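Local coordinates for unknown protein (Galdieria sulphuraria, PDB 2NYI) that is of unknown function but carries two tandem ACT domains, a fold that in relatives often senses amino acids or other small ligands, at residues 31-36 / 47-52; 91-96 / 142-147; 97-102 / 136-141. One frame throughout, in Å; residues are numbered along the deposited sequence.

Contact 1 of 3, residues 31-36 / 47-52; sequences ANVESS and MIVLVS
Asn32 and Ser52 begin an antiparallel pairing of strands 32-36 and 47-52, whose axes approach to 4.6 Å at 142°, and the register slips by one residue at a classic beta bulge where Glu34 and Ser35 both face Leu50. Asn32 and Ser52 exchange two backbone bonds, Ser52 N lying 2.8 Å from Asn32 O. At the bulge Leu50 O takes a firm bond from Glu34 N at 2.8 Å and a weak one from Ser35 N, while Leu50 N reaches Ser35 O. The Ser35 hydroxyl, set between its own backbone N and carbonyl carbon (chi1 56°), rests on the Leu50 side chain, OG to CD1 3.2 Å, a close polar-on-apolar touch. Asn32 and Ser52 share that face, and a water accepts from Asn32 ND2 at 3.0 Å and also bonds Ser52 OG. On the reverse face Val33 and Val49 cross at about a right angle, CG1 to CG1 3.9 Å, and pack on Leu26 and Phe22 of helix 18-28, respectively. Near the start of the pairing Ala31 CB meets Val51 CG1 at 3.7 Å. The chemistry implies a mixed dimer interface for this ACT-domain hairpin: strand 32-36, at the sheet edge within this chain, bonds the second subunit's Asp102, Thr128 and Thr126 through Asn32 ND2, Glu34 O and Ser36 OG, packs on it through Val33 and Ser35, and extends the sheet through Ser35 and Ser36.

Contact 2 of 3, residues 91-96 / 142-147; sequences TREYEL and GSRVAF
Tyr94 and Phe147 lie ring on ring in an almost perfectly parallel offset stack, planes 2° apart and centroids separated by 4.2 Å, although they belong to different cross-strand pairs. The CD2-CE2 side of the tyrosine covers the CE1-CZ-CE2 end of the phenylalanine, CE2 of Tyr94 being 3.5 Å from CE1 of Phe147. Phe147 gets there because its ring carbon CG stands between backbone N and carbonyl carbon (chi1 58°), which lays the ring over that of Tyr94. On the reverse face Arg144, extended from CG to NE, is shared by two glutamates. Its NE gives a short bond to Glu93 OE1 at 2.6 Å, in the guanidinium plane but from above the carboxylate plane; NH2 adds a weak bond to the same oxygen. NH1 reaches Glu95 OE2 at 3.0 Å, also weakly, with the carboxylate turned 78° from the guanidinium. A leucine in place of Arg144 would probably leave the Glu93 and Glu95 carboxylates without their shared positive partner. Backbone bonds join the strands throughout, the straightest from Leu96 N to Ser143 O at 2.8 Å. The pairing joins the first and third strands of the second sheet, consistent with a second ACT-like unit. Strand 169-174 flanks strand 91-96 and strand 120-130 flanks strand 142-147, while Leu114 of helix 106-116 packs on Leu96 and Val145.

Contact 3 of 3, residues 97-102 / 136-141; sequences YVEGPD and FTLFRM
Val98 and Met141 lead the backbone bonding, an antiparallel pairing in which Val98 N meets Met141 O at 2.9 Å and Met141 N meets Val98 O at 2.8 Å. Gly100 and Phe139 form the next hydrogen-bonded pair, and Phe139 N, 2.8 Å from Gly100 O, lies almost in line with the Gly100 carbonyl (C=O...N 176°). The chain turns a corner at Gly100, yet pairing persists one step further, since Asp102 N bonds Thr137 O at 2.7 Å. A water held by Thr137 N, with a weak bond to Asp102 O, bridges the same end. Apolar contact divides into two patches. Inward, Val98 CG1 touches the edge of the Phe139 ring in its plane, 3.8 Å from CE2, and the CB atoms of Val98 and Met141 pack together. At the corner Pro101 CB lies 3.8 Å from Phe136 CE1. A methyl-on-carbonyl touch puts Leu138 CD1 3.4 Å from Gly100 O. The charged pair is Glu99 with Arg140, whose side chains run side by side and point the same way. Glu99 extends its chain with CG opposite the backbone N (chi1 -178°), which brings OE2 to the edge of the guanidinium, 3.4 Å from Arg140 NE, a long salt bridge. Arg140 NH1 has a second anionic partner in Glu127 of strand 120-130. The contact continues the central strand pairing of what is consistent with a second ACT-like beta-alpha-beta-beta-alpha-beta unit: strand 120-130 pairs with the far edge of strand 137-141, strand 169-174 with that of strand 97-99, and Val107 and Val110 of helix 106-116 cover Phe139 and Met141 respectively.

How the contacts relate
Contact 1 lies in the first of two four-stranded sheets and contacts 2 and 3 in the second; both have strand order 2-3-1-4, as in the ACT fold. Contact 1 joins the second and third strands of its sheet. Contacts 2 and 3 are successive stretches of one pairing between strands 91-99 and 137-148, their centres 19 Å apart, meeting where Leu96 CD2 packs 3.6 Å from Met141 CE; contact 3 nests inside the loop closed by contact 2. Within the chain contact 1 stays about 12 Å from contact 2 and about 17 Å from contact 3 between nearest atoms. Across the dimer, contact 1 instead meets the other subunit's copy of a contact 3 residue: Asn32 bonds Asp102 of the second subunit.

Contact 1 of 3, residues 31-36 / 47-52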
ATOM      1  N   ALA A  31     -11.568  18.942  -5.748  1.00 24.56           N
ATOM      2  CA  ALA A  31     -10.728  18.470  -4.627  1.00 25.37           C
ATOM      3  C   ALA A  31      -9.351  18.146  -5.194  1.00 26.77           C
ATOM      4  O   ALA A  31      -9.264  17.737  -6.352  1.00 30.10           O
ATOM      5  CB  ALA A  31     -11.348  17.258  -3.977  1.00 24.62           C
ATOM      6  N   ASN A  32      -8.277  18.372  -4.432  1.00 26.02           N
ATOM      7  CA  ASN A  32      -6.929  18.027  -4.914  1.00 27.37           C
ATOM      8  C   ASN A  32      -6.326  16.881  -4.107  1.00 26.32           C
ATOM      9  O   ASN A  32      -6.484  16.817  -2.896  1.00 28.17           O
ATOM     10  CB  ASN A  32      -5.970  19.243  -4.899  1.00 26.96           C
ATOM     11  CG  ASN A  32      -4.638  18.976  -5.675  1.00 40.19           C
ATOM     12  OD1 ASN A  32      -4.656  18.588  -6.857  1.00 34.44           O
ATOM     13  ND2 ASN A  32      -3.479  19.193  -5.000  1.00 29.42           N
ATOM     14  N   VAL A  33      -5.640  15.985  -4.794  1.00 26.65           N
ATOM     15  CA  VAL A  33      -4.883  14.922  -4.141  1.00 26.66           C
ATOM     16  C   VAL A  33      -3.562  15.522  -3.618  1.00 25.58           C
ATOM     17  O   VAL A  33      -2.732  15.947  -4.420  1.00 27.45           O
ATOM     18  CB  VAL A  33      -4.614  13.756  -5.133  1.00 27.64           C
ATOM     19  CG1 VAL A  33      -3.675  12.737  -4.534  1.00 26.61           C
ATOM     20  CG2 VAL A  33      -5.944  13.082  -5.569  1.00 29.44           C
ATOM     21  N   GLU A  34      -3.382  15.585  -2.294  1.00 23.72           N
ATOM     22  CA  GLU A  34      -2.096  16.001  -1.698  1.00 22.36           C
ATOM     23  C   GLU A  34      -1.086  14.840  -1.751  1.00 20.67           C
ATOM     24  O   GLU A  34       0.084  15.012  -2.099  1.00 22.46           O
ATOM     25  CB  GLU A  34      -2.276  16.478  -0.255  1.00 22.80           C
ATOM     26  CG  GLU A  34      -0.947  16.728   0.495  1.00 30.81           C
ATOM     27  CD  GLU A  34      -1.101  17.214   1.960  1.00 27.96           C
ATOM     28  OE1 GLU A  34      -2.233  17.537   2.407  1.00 36.60           O
ATOM     29  OE2 GLU A  34      -0.060  17.270   2.664  1.00 42.37           O
ATOM     30  N   SER A  35      -1.535  13.652  -1.373  1.00 18.69           N
ATOM     31  CA  SER A  35      -0.659  12.473  -1.403  1.00 18.05           C
ATOM     32  C   SER A  35      -1.521  11.235  -1.399  1.00 17.20           C
ATOM     33  O   SER A  35      -2.687  11.303  -1.027  1.00 17.08           O
ATOM     34  CB  SER A  35       0.296  12.468  -0.205  1.00 19.84           C
ATOM     35  OG  SER A  35      -0.445  12.550   0.995  1.00 25.04           O
ATOM     36  N   SER A  36      -0.933  10.114  -1.822  1.00 17.45           N
ATOM     37  CA  SER A  36      -1.672   8.854  -1.899  1.00 18.66           C
ATOM     38  C   SER A  36      -0.736   7.664  -1.821  1.00 17.19           C
ATOM     39  O   SER A  36       0.436   7.716  -2.255  1.00 16.69           O
ATOM     40  CB  SER A  36      -2.532   8.793  -3.166  1.00 19.82           C
ATOM     41  OG  SER A  36      -1.703   8.848  -4.314  1.00 19.44           O
HETATM   42  N   MSE A  47      -6.460   1.828  -0.967  1.00 16.83           N
HETATM   43  CA  MSE A  47      -5.764   3.111  -1.164  1.00 16.98           C
HETATM   44  C   MSE A  47      -6.132   4.095  -0.078  1.00 18.05           C
HETATM   45  O   MSE A  47      -7.285   4.165   0.341  1.00 19.57           O
HETATM   46  CB  MSE A  47      -6.129   3.705  -2.544  1.00 15.02           C
HETATM   47  CG  MSE A  47      -5.434   5.040  -2.833  1.00 20.84           C
HETATM   48 SE   MSE A  47      -5.575   5.505  -4.728  1.00 20.43          SE
HETATM   49  CE  MSE A  47      -7.262   5.839  -4.744  1.00 17.34           C
ATOM     50  N   ILE A  48      -5.140   4.844   0.370  1.00 17.58           N
ATOM     51  CA  ILE A  48      -5.341   5.929   1.326  1.00 17.02           C
ATOM     52  C   ILE A  48      -4.872   7.205   0.619  1.00 16.72           C
ATOM     53  O   ILE A  48      -3.836   7.213  -0.050  1.00 16.70           O
ATOM     54  CB  ILE A  48      -4.564   5.713   2.623  1.00 17.47           C
ATOM     55  CG1 ILE A  48      -4.939   4.348   3.235  1.00 19.67           C
ATOM     56  CG2 ILE A  48      -4.910   6.846   3.643  1.00 15.32           C
ATOM     57  CD1 ILE A  48      -4.008   3.912   4.364  1.00 27.90           C
ATOM     58  N   VAL A  49      -5.690   8.250   0.730  1.00 16.76           N
ATOM     59  CA  VAL A  49      -5.417   9.513   0.052  1.00 17.59           C
ATOM     60  C   VAL A  49      -5.638  10.683   1.022  1.00 18.02           C
ATOM     61  O   VAL A  49      -6.615  10.684   1.775  1.00 18.38           O
ATOM     62  CB  VAL A  49      -6.356   9.684  -1.161  1.00 16.71           C
ATOM     63  CG1 VAL A  49      -5.982  10.924  -1.978  1.00 20.26           C
ATOM     64  CG2 VAL A  49      -6.334   8.417  -2.071  1.00 19.28           C
ATOM     65  N   LEU A  50      -4.711  11.649   0.991  1.00 18.69           N
ATOM     66  CA  LEU A  50      -4.905  12.957   1.637  1.00 18.58           C
ATOM     67  C   LEU A  50      -5.463  13.883   0.559  1.00 18.77           C
ATOM     68  O   LEU A  50      -4.854  14.074  -0.515  1.00 18.38           O
ATOM     69  CB  LEU A  50      -3.605  13.515   2.247  1.00 19.83           C
ATOM     70  CG  LEU A  50      -3.065  12.697   3.446  1.00 23.17           C
ATOM     71  CD1 LEU A  50      -1.663  13.118   3.854  1.00 22.53           C
ATOM     72  CD2 LEU A  50      -4.009  12.854   4.630  1.00 37.96           C
ATOM     73  N   VAL A  51      -6.635  14.423   0.853  1.00 19.32           N
ATOM     74  CA  VAL A  51      -7.416  15.180  -0.125  1.00 21.92           C
ATOM     75  C   VAL A  51      -7.645  16.573   0.436  1.00 22.15           C
ATOM     76  O   VAL A  51      -8.048  16.706   1.595  1.00 21.70           O
ATOM     77  CB  VAL A  51      -8.791  14.503  -0.390  1.00 22.12           C
ATOM     78  CG1 VAL A  51      -9.706  15.405  -1.251  1.00 20.14           C
ATOM     79  CG2 VAL A  51      -8.619  13.157  -1.051  1.00 22.68           C
ATOM     80  N   SER A  52      -7.347  17.599  -0.370  1.00 22.57           N
ATOM     81  CA  SER A  52      -7.604  18.994   0.012  1.00 23.72           C
ATOM     82  C   SER A  52      -8.869  19.489  -0.652  1.00 22.21           C
ATOM     83  O   SER A  52      -9.107  19.208  -1.831  1.00 23.49           O
ATOM     84  CB  SER A  52      -6.426  19.902  -0.378  1.00 23.83           C
ATOM     85  OG  SER A  52      -5.286  19.575   0.395  1.00 35.56           O
TER
HETATM   86  O   HOH W   1      -3.302  19.665  -2.062  1.00 46.15           O

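Contact 2 of 3, residues 91-96 / 142-147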
ATOM      1  N   THR A  91      12.496  10.437  17.003  1.00 24.18           N
ATOM      2  CA  THR A  91      12.070   9.409  16.031  1.00 22.82           C
ATOM      3  C   THR A  91      12.872   9.561  14.736  1.00 21.60           C
ATOM      4  O   THR A  91      13.053  10.684  14.237  1.00 21.25           O
ATOM      5  CB  THR A  91      10.564   9.514  15.745  1.00 24.96           C
ATOM      6  OG1 THR A  91       9.846   9.287  16.959  1.00 26.88           O
ATOM      7  CG2 THR A  91      10.114   8.474  14.712  1.00 20.91           C
ATOM      8  N   ARG A  92      13.357   8.429  14.217  1.00 20.90           N
ATOM      9  CA  ARG A  92      14.028   8.336  12.915  1.00 20.06           C
ATOM     10  C   ARG A  92      13.422   7.156  12.131  1.00 22.73           C
ATOM     11  O   ARG A  92      12.805   6.258  12.721  1.00 22.47           O
ATOM     12  CB  ARG A  92      15.551   8.150  13.082  1.00 18.92           C
ATOM     13  CG  ARG A  92      16.316   9.353  13.727  1.00 15.67           C
ATOM     14  CD  ARG A  92      16.218  10.630  12.886  1.00 24.34           C
ATOM     15  NE  ARG A  92      16.971  11.732  13.508  1.00 22.30           N
ATOM     16  CZ  ARG A  92      16.515  12.535  14.466  1.00 23.42           C
ATOM     17  NH1 ARG A  92      15.286  12.387  14.950  1.00 26.13           N
ATOM     18  NH2 ARG A  92      17.308  13.497  14.955  1.00 23.24           N
ATOM     19  N   GLU A  93      13.588   7.171  10.812  1.00 21.80           N
ATOM     20  CA  GLU A  93      13.088   6.082   9.998  1.00 21.49           C
ATOM     21  C   GLU A  93      14.237   5.198   9.572  1.00 21.93           C
ATOM     22  O   GLU A  93      15.389   5.665   9.420  1.00 20.47           O
ATOM     23  CB  GLU A  93      12.296   6.621   8.812  1.00 21.53           C
ATOM     24  CG  GLU A  93      11.059   7.376   9.267  1.00 28.75           C
ATOM     25  CD  GLU A  93      10.106   7.705   8.127  1.00 39.54           C
ATOM     26  OE1 GLU A  93      10.563   7.847   6.978  1.00 46.40           O
ATOM     27  OE2 GLU A  93       8.894   7.842   8.391  1.00 50.86           O
ATOM     28  N   TYR A  94      13.913   3.921   9.402  1.00 21.82           N
ATOM     29  CA  TYR A  94      14.880   2.881   9.147  1.00 20.71           C
ATOM     30  C   TYR A  94      14.283   1.952   8.114  1.00 20.91           C
ATOM     31  O   TYR A  94      13.080   1.662   8.143  1.00 21.73           O
ATOM     32  CB  TYR A  94      15.146   2.065  10.413  1.00 20.38           C
ATOM     33  CG  TYR A  94      15.758   2.875  11.538  1.00 19.14           C
ATOM     34  CD1 TYR A  94      17.127   2.907  11.725  1.00 23.57           C
ATOM     35  CD2 TYR A  94      14.955   3.608  12.399  1.00 18.09           C
ATOM     36  CE1 TYR A  94      17.703   3.667  12.752  1.00 28.67           C
ATOM     37  CE2 TYR A  94      15.526   4.411  13.422  1.00 18.61           C
ATOM     38  CZ  TYR A  94      16.891   4.413  13.593  1.00 23.94           C
ATOM     39  OH  TYR A  94      17.453   5.166  14.619  1.00 23.63           O
ATOM     40  N   GLU A  95      15.134   1.478   7.228  1.00 21.26           N
ATOM     41  CA  GLU A  95      14.725   0.479   6.244  1.00 22.40           C
ATOM     42  C   GLU A  95      15.081  -0.876   6.845  1.00 22.98           C
ATOM     43  O   GLU A  95      16.205  -1.087   7.329  1.00 22.94           O
ATOM     44  CB  GLU A  95      15.438   0.701   4.908  1.00 23.93           C
ATOM     45  CG  GLU A  95      14.949   1.940   4.152  1.00 29.72           C
ATOM     46  CD  GLU A  95      13.530   1.775   3.571  1.00 47.79           C
ATOM     47  OE1 GLU A  95      13.051   0.622   3.424  1.00 48.50           O
ATOM     48  OE2 GLU A  95      12.897   2.807   3.247  1.00 45.83           O
ATOM     49  N   LEU A  96      14.101  -1.769   6.844  1.00 22.54           N
ATOM     50  CA  LEU A  96      14.252  -3.093   7.420  1.00 24.27           C
ATOM     51  C   LEU A  96      14.095  -4.120   6.309  1.00 24.69           C
ATOM     52  O   LEU A  96      13.147  -4.046   5.501  1.00 23.97           O
ATOM     53  CB  LEU A  96      13.207  -3.291   8.532  1.00 25.10           C
ATOM     54  CG  LEU A  96      12.980  -4.695   9.120  1.00 25.46           C
ATOM     55  CD1 LEU A  96      14.166  -5.120   9.979  1.00 24.39           C
ATOM     56  CD2 LEU A  96      11.743  -4.679   9.969  1.00 26.36           C
ATOM     57  N   GLY A 142      10.352  -6.395   3.145  1.00 23.11           N
ATOM     58  CA  GLY A 142      10.962  -5.072   3.068  1.00 23.56           C
ATOM     59  C   GLY A 142      10.032  -4.106   3.763  1.00 24.22           C
ATOM     60  O   GLY A 142       8.819  -4.112   3.522  1.00 24.86           O
ATOM     61  N   SER A 143      10.584  -3.247   4.609  1.00 22.62           N
ATOM     62  CA  SER A 143       9.732  -2.429   5.446  1.00 21.92           C
ATOM     63  C   SER A 143      10.430  -1.093   5.753  1.00 23.38           C
ATOM     64  O   SER A 143      11.668  -1.013   5.755  1.00 25.37           O
ATOM     65  CB  SER A 143       9.456  -3.191   6.749  1.00 23.36           C
ATOM     66  OG  SER A 143       8.372  -2.633   7.479  1.00 34.40           O
ATOM     67  N   ARG A 144       9.629  -0.059   5.980  1.00 22.52           N
ATOM     68  CA  ARG A 144      10.128   1.170   6.587  1.00 21.60           C
ATOM     69  C   ARG A 144       9.475   1.304   7.954  1.00 22.94           C
ATOM     70  O   ARG A 144       8.237   1.240   8.081  1.00 22.65           O
ATOM     71  CB  ARG A 144       9.802   2.369   5.708  1.00 22.45           C
ATOM     72  CG  ARG A 144      10.533   3.657   6.072  1.00 28.84           C
ATOM     73  CD  ARG A 144      10.111   4.698   5.050  1.00 39.01           C
ATOM     74  NE  ARG A 144      10.809   5.971   5.153  1.00 51.34           N
ATOM     75  CZ  ARG A 144      11.718   6.407   4.282  1.00 56.50           C
ATOM     76  NH1 ARG A 144      12.070   5.659   3.241  1.00 54.01           N
ATOM     77  NH2 ARG A 144      12.281   7.595   4.459  1.00 61.13           N
ATOM     78  N   VAL A 145      10.308   1.467   8.979  1.00 23.04           N
ATOM     79  CA  VAL A 145       9.837   1.558  10.363  1.00 21.65           C
ATOM     80  C   VAL A 145      10.389   2.820  11.016  1.00 22.59           C
ATOM     81  O   VAL A 145      11.382   3.372  10.552  1.00 22.04           O
ATOM     82  CB  VAL A 145      10.249   0.296  11.210  1.00 21.49           C
ATOM     83  CG1 VAL A 145       9.712  -0.988  10.569  1.00 24.74           C
ATOM     84  CG2 VAL A 145      11.796   0.220  11.424  1.00 23.40           C
ATOM     85  N   ALA A 146       9.730   3.283  12.077  1.00 22.54           N
ATOM     86  CA  ALA A 146      10.144   4.499  12.760  1.00 20.66           C
ATOM     87  C   ALA A 146      10.168   4.271  14.259  1.00 22.42           C
ATOM     88  O   ALA A 146       9.211   3.742  14.838  1.00 23.37           O
ATOM     89  CB  ALA A 146       9.210   5.659  12.422  1.00 21.90           C
ATOM     90  N   PHE A 147      11.264   4.701  14.877  1.00 22.32           N
ATOM     91  CA  PHE A 147      11.393   4.658  16.324  1.00 21.72           C
ATOM     92  C   PHE A 147      12.481   5.614  16.793  1.00 22.45           C
ATOM     93  O   PHE A 147      13.330   6.048  15.991  1.00 22.17           O
ATOM     94  CB  PHE A 147      11.656   3.221  16.812  1.00 23.07           C
ATOM     95  CG  PHE A 147      12.888   2.584  16.219  1.00 23.89           C
ATOM     96  CD1 PHE A 147      14.151   2.883  16.725  1.00 20.97           C
ATOM     97  CD2 PHE A 147      12.781   1.676  15.161  1.00 24.14           C
ATOM     98  CE1 PHE A 147      15.288   2.306  16.192  1.00 21.70           C
ATOM     99  CE2 PHE A 147      13.911   1.094  14.609  1.00 19.16           C
ATOM    100  CZ  PHE A 147      15.171   1.387  15.132  1.00 23.24           C
TER

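Contact 3 of 3, residues 97-102 / 136-141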
ATOM      1  N   TYR A  97      15.018  -5.075   6.252  1.00 23.56           N
ATOM      2  CA  TYR A  97      14.955  -6.124   5.230  1.00 25.29           C
ATOM      3  C   TYR A  97      15.171  -7.469   5.906  1.00 25.60           C
ATOM      4  O   TYR A  97      16.037  -7.593   6.778  1.00 24.70           O
ATOM      5  CB  TYR A  97      16.026  -5.925   4.151  1.00 25.97           C
ATOM      6  CG  TYR A  97      16.065  -4.546   3.541  1.00 37.93           C
ATOM      7  CD1 TYR A  97      15.192  -4.189   2.505  1.00 51.45           C
ATOM      8  CD2 TYR A  97      16.976  -3.590   3.997  1.00 47.97           C
ATOM      9  CE1 TYR A  97      15.228  -2.912   1.941  1.00 52.52           C
ATOM     10  CE2 TYR A  97      17.023  -2.317   3.440  1.00 47.50           C
ATOM     11  CZ  TYR A  97      16.147  -1.983   2.416  1.00 47.13           C
ATOM     12  OH  TYR A  97      16.200  -0.717   1.872  1.00 49.17           O
ATOM     13  N   VAL A  98      14.347  -8.448   5.541  1.00 25.38           N
ATOM     14  CA  VAL A  98      14.447  -9.797   6.103  1.00 25.23           C
ATOM     15  C   VAL A  98      14.432 -10.778   4.937  1.00 25.77           C
ATOM     16  O   VAL A  98      13.602 -10.651   4.029  1.00 24.60           O
ATOM     17  CB  VAL A  98      13.242 -10.116   7.045  1.00 26.21           C
ATOM     18  CG1 VAL A  98      13.365 -11.519   7.659  1.00 26.79           C
ATOM     19  CG2 VAL A  98      13.062  -9.024   8.131  1.00 26.28           C
ATOM     20  N   GLU A  99      15.339 -11.753   4.948  1.00 26.44           N
ATOM     21  CA  GLU A  99      15.305 -12.795   3.923  1.00 27.91           C
ATOM     22  C   GLU A  99      15.794 -14.115   4.506  1.00 26.57           C
ATOM     23  O   GLU A  99      16.797 -14.145   5.225  1.00 26.69           O
ATOM     24  CB  GLU A  99      16.162 -12.379   2.722  1.00 27.28           C
ATOM     25  CG  GLU A  99      16.159 -13.376   1.568  1.00 34.44           C
ATOM     26  CD  GLU A  99      16.896 -12.865   0.347  1.00 31.94           C
ATOM     27  OE1 GLU A  99      17.728 -13.625  -0.192  1.00 51.65           O
ATOM     28  OE2 GLU A  99      16.644 -11.712  -0.076  1.00 48.73           O
ATOM     29  N   GLY A 100      15.074 -15.194   4.204  1.00 25.41           N
ATOM     30  CA  GLY A 100      15.513 -16.543   4.545  1.00 25.60           C
ATOM     31  C   GLY A 100      14.438 -17.567   4.231  1.00 25.48           C
ATOM     32  O   GLY A 100      13.478 -17.250   3.542  1.00 23.39           O
ATOM     33  N   PRO A 101      14.581 -18.804   4.761  1.00 26.72           N
ATOM     34  CA  PRO A 101      13.543 -19.815   4.539  1.00 27.17           C
ATOM     35  C   PRO A 101      12.228 -19.305   5.121  1.00 28.23           C
ATOM     36  O   PRO A 101      12.235 -18.688   6.186  1.00 28.79           O
ATOM     37  CB  PRO A 101      14.025 -21.012   5.369  1.00 28.46           C
ATOM     38  CG  PRO A 101      15.473 -20.782   5.594  1.00 30.58           C
ATOM     39  CD  PRO A 101      15.675 -19.298   5.610  1.00 26.86           C
ATOM     40  N   ASP A 102      11.128 -19.540   4.415  1.00 27.02           N
ATOM     41  CA  ASP A 102       9.804 -19.241   4.950  1.00 26.67           C
ATOM     42  C   ASP A 102       9.444 -20.214   6.078  1.00 28.30           C
ATOM     43  O   ASP A 102       9.862 -21.375   6.073  1.00 29.46           O
ATOM     44  CB  ASP A 102       8.748 -19.273   3.859  1.00 24.78           C
ATOM     45  CG  ASP A 102       7.397 -18.761   4.339  1.00 29.32           C
ATOM     46  OD1 ASP A 102       7.356 -17.744   5.064  1.00 22.39           O
ATOM     47  OD2 ASP A 102       6.374 -19.368   3.988  1.00 26.96           O
ATOM     48  N   PHE A 136      11.442 -26.055  -0.193  1.00 31.00           N
ATOM     49  CA  PHE A 136      12.011 -24.755   0.129  1.00 27.97           C
ATOM     50  C   PHE A 136      11.217 -23.601  -0.477  1.00 26.64           C
ATOM     51  O   PHE A 136      10.920 -23.572  -1.679  1.00 24.96           O
ATOM     52  CB  PHE A 136      13.507 -24.634  -0.232  1.00 27.60           C
ATOM     53  CG  PHE A 136      14.154 -23.383   0.335  1.00 30.22           C
ATOM     54  CD1 PHE A 136      14.886 -23.433   1.533  1.00 23.46           C
ATOM     55  CD2 PHE A 136      14.019 -22.158  -0.319  1.00 26.38           C
ATOM     56  CE1 PHE A 136      15.467 -22.293   2.055  1.00 30.73           C
ATOM     57  CE2 PHE A 136      14.600 -20.988   0.215  1.00 28.12           C
ATOM     58  CZ  PHE A 136      15.323 -21.064   1.403  1.00 29.66           C
ATOM     59  N   THR A 137      10.873 -22.659   0.391  1.00 25.44           N
ATOM     60  CA  THR A 137      10.176 -21.446  -0.020  1.00 25.55           C
ATOM     61  C   THR A 137      10.933 -20.286   0.595  1.00 25.70           C
ATOM     62  O   THR A 137      11.207 -20.285   1.804  1.00 26.37           O
ATOM     63  CB  THR A 137       8.692 -21.456   0.413  1.00 25.75           C
ATOM     64  OG1 THR A 137       7.992 -22.466  -0.326  1.00 27.61           O
ATOM     65  CG2 THR A 137       8.022 -20.111   0.116  1.00 25.19           C
ATOM     66  N   LEU A 138      11.332 -19.339  -0.251  1.00 24.63           N
ATOM     67  CA  LEU A 138      12.062 -18.162   0.211  1.00 24.04           C
ATOM     68  C   LEU A 138      11.056 -17.118   0.679  1.00 24.54           C
ATOM     69  O   LEU A 138      10.009 -16.944   0.064  1.00 23.69           O
ATOM     70  CB  LEU A 138      12.955 -17.593  -0.888  1.00 24.12           C
ATOM     71  CG  LEU A 138      13.883 -16.440  -0.446  1.00 30.29           C
ATOM     72  CD1 LEU A 138      14.998 -16.924   0.508  1.00 32.87           C
ATOM     73  CD2 LEU A 138      14.482 -15.695  -1.643  1.00 26.79           C
ATOM     74  N   PHE A 139      11.384 -16.475   1.796  1.00 23.17           N
ATOM     75  CA  PHE A 139      10.585 -15.401   2.361  1.00 23.30           C
ATOM     76  C   PHE A 139      11.405 -14.131   2.240  1.00 21.96           C
ATOM     77  O   PHE A 139      12.590 -14.130   2.565  1.00 21.09           O
ATOM     78  CB  PHE A 139      10.263 -15.698   3.826  1.00 22.40           C
ATOM     79  CG  PHE A 139       9.713 -14.507   4.584  1.00 22.87           C
ATOM     80  CD1 PHE A 139       8.354 -14.189   4.516  1.00 24.99           C
ATOM     81  CD2 PHE A 139      10.564 -13.709   5.359  1.00 27.01           C
ATOM     82  CE1 PHE A 139       7.832 -13.066   5.221  1.00 24.54           C
ATOM     83  CE2 PHE A 139      10.068 -12.617   6.074  1.00 26.78           C
ATOM     84  CZ  PHE A 139       8.695 -12.290   6.001  1.00 23.78           C
ATOM     85  N   ARG A 140      10.780 -13.050   1.763  1.00 22.29           N
ATOM     86  CA  ARG A 140      11.431 -11.741   1.747  1.00 23.13           C
ATOM     87  C   ARG A 140      10.504 -10.709   2.356  1.00 22.88           C
ATOM     88  O   ARG A 140       9.304 -10.730   2.087  1.00 21.97           O
ATOM     89  CB  ARG A 140      11.759 -11.319   0.317  1.00 25.00           C
ATOM     90  CG  ARG A 140      12.939 -12.067  -0.315  1.00 27.90           C
ATOM     91  CD  ARG A 140      13.590 -11.182  -1.368  1.00 36.80           C
ATOM     92  NE  ARG A 140      14.253 -11.953  -2.417  1.00 51.79           N
ATOM     93  CZ  ARG A 140      13.880 -11.967  -3.695  1.00 55.93           C
ATOM     94  NH1 ARG A 140      12.843 -11.244  -4.109  1.00 54.00           N
ATOM     95  NH2 ARG A 140      14.552 -12.707  -4.565  1.00 59.62           N
HETATM   96  N   MSE A 141      11.061  -9.828   3.181  1.00 23.81           N
HETATM   97  CA  MSE A 141      10.285  -8.730   3.750  1.00 25.70           C
HETATM   98  C   MSE A 141      11.045  -7.432   3.586  1.00 24.46           C
HETATM   99  O   MSE A 141      12.239  -7.366   3.830  1.00 23.67           O
HETATM  100  CB  MSE A 141       9.990  -8.988   5.221  1.00 24.35           C
HETATM  101  CG  MSE A 141       9.398  -7.797   5.917  1.00 26.91           C
HETATM  102 SE   MSE A 141       8.963  -8.242   7.748  1.00 34.01          SE
HETATM  103  CE  MSE A 141       9.243  -6.716   8.371  1.00 28.37           C
TER
HETATM  104  O   HOH W   2      11.019 -23.187   3.559  1.00 33.10           O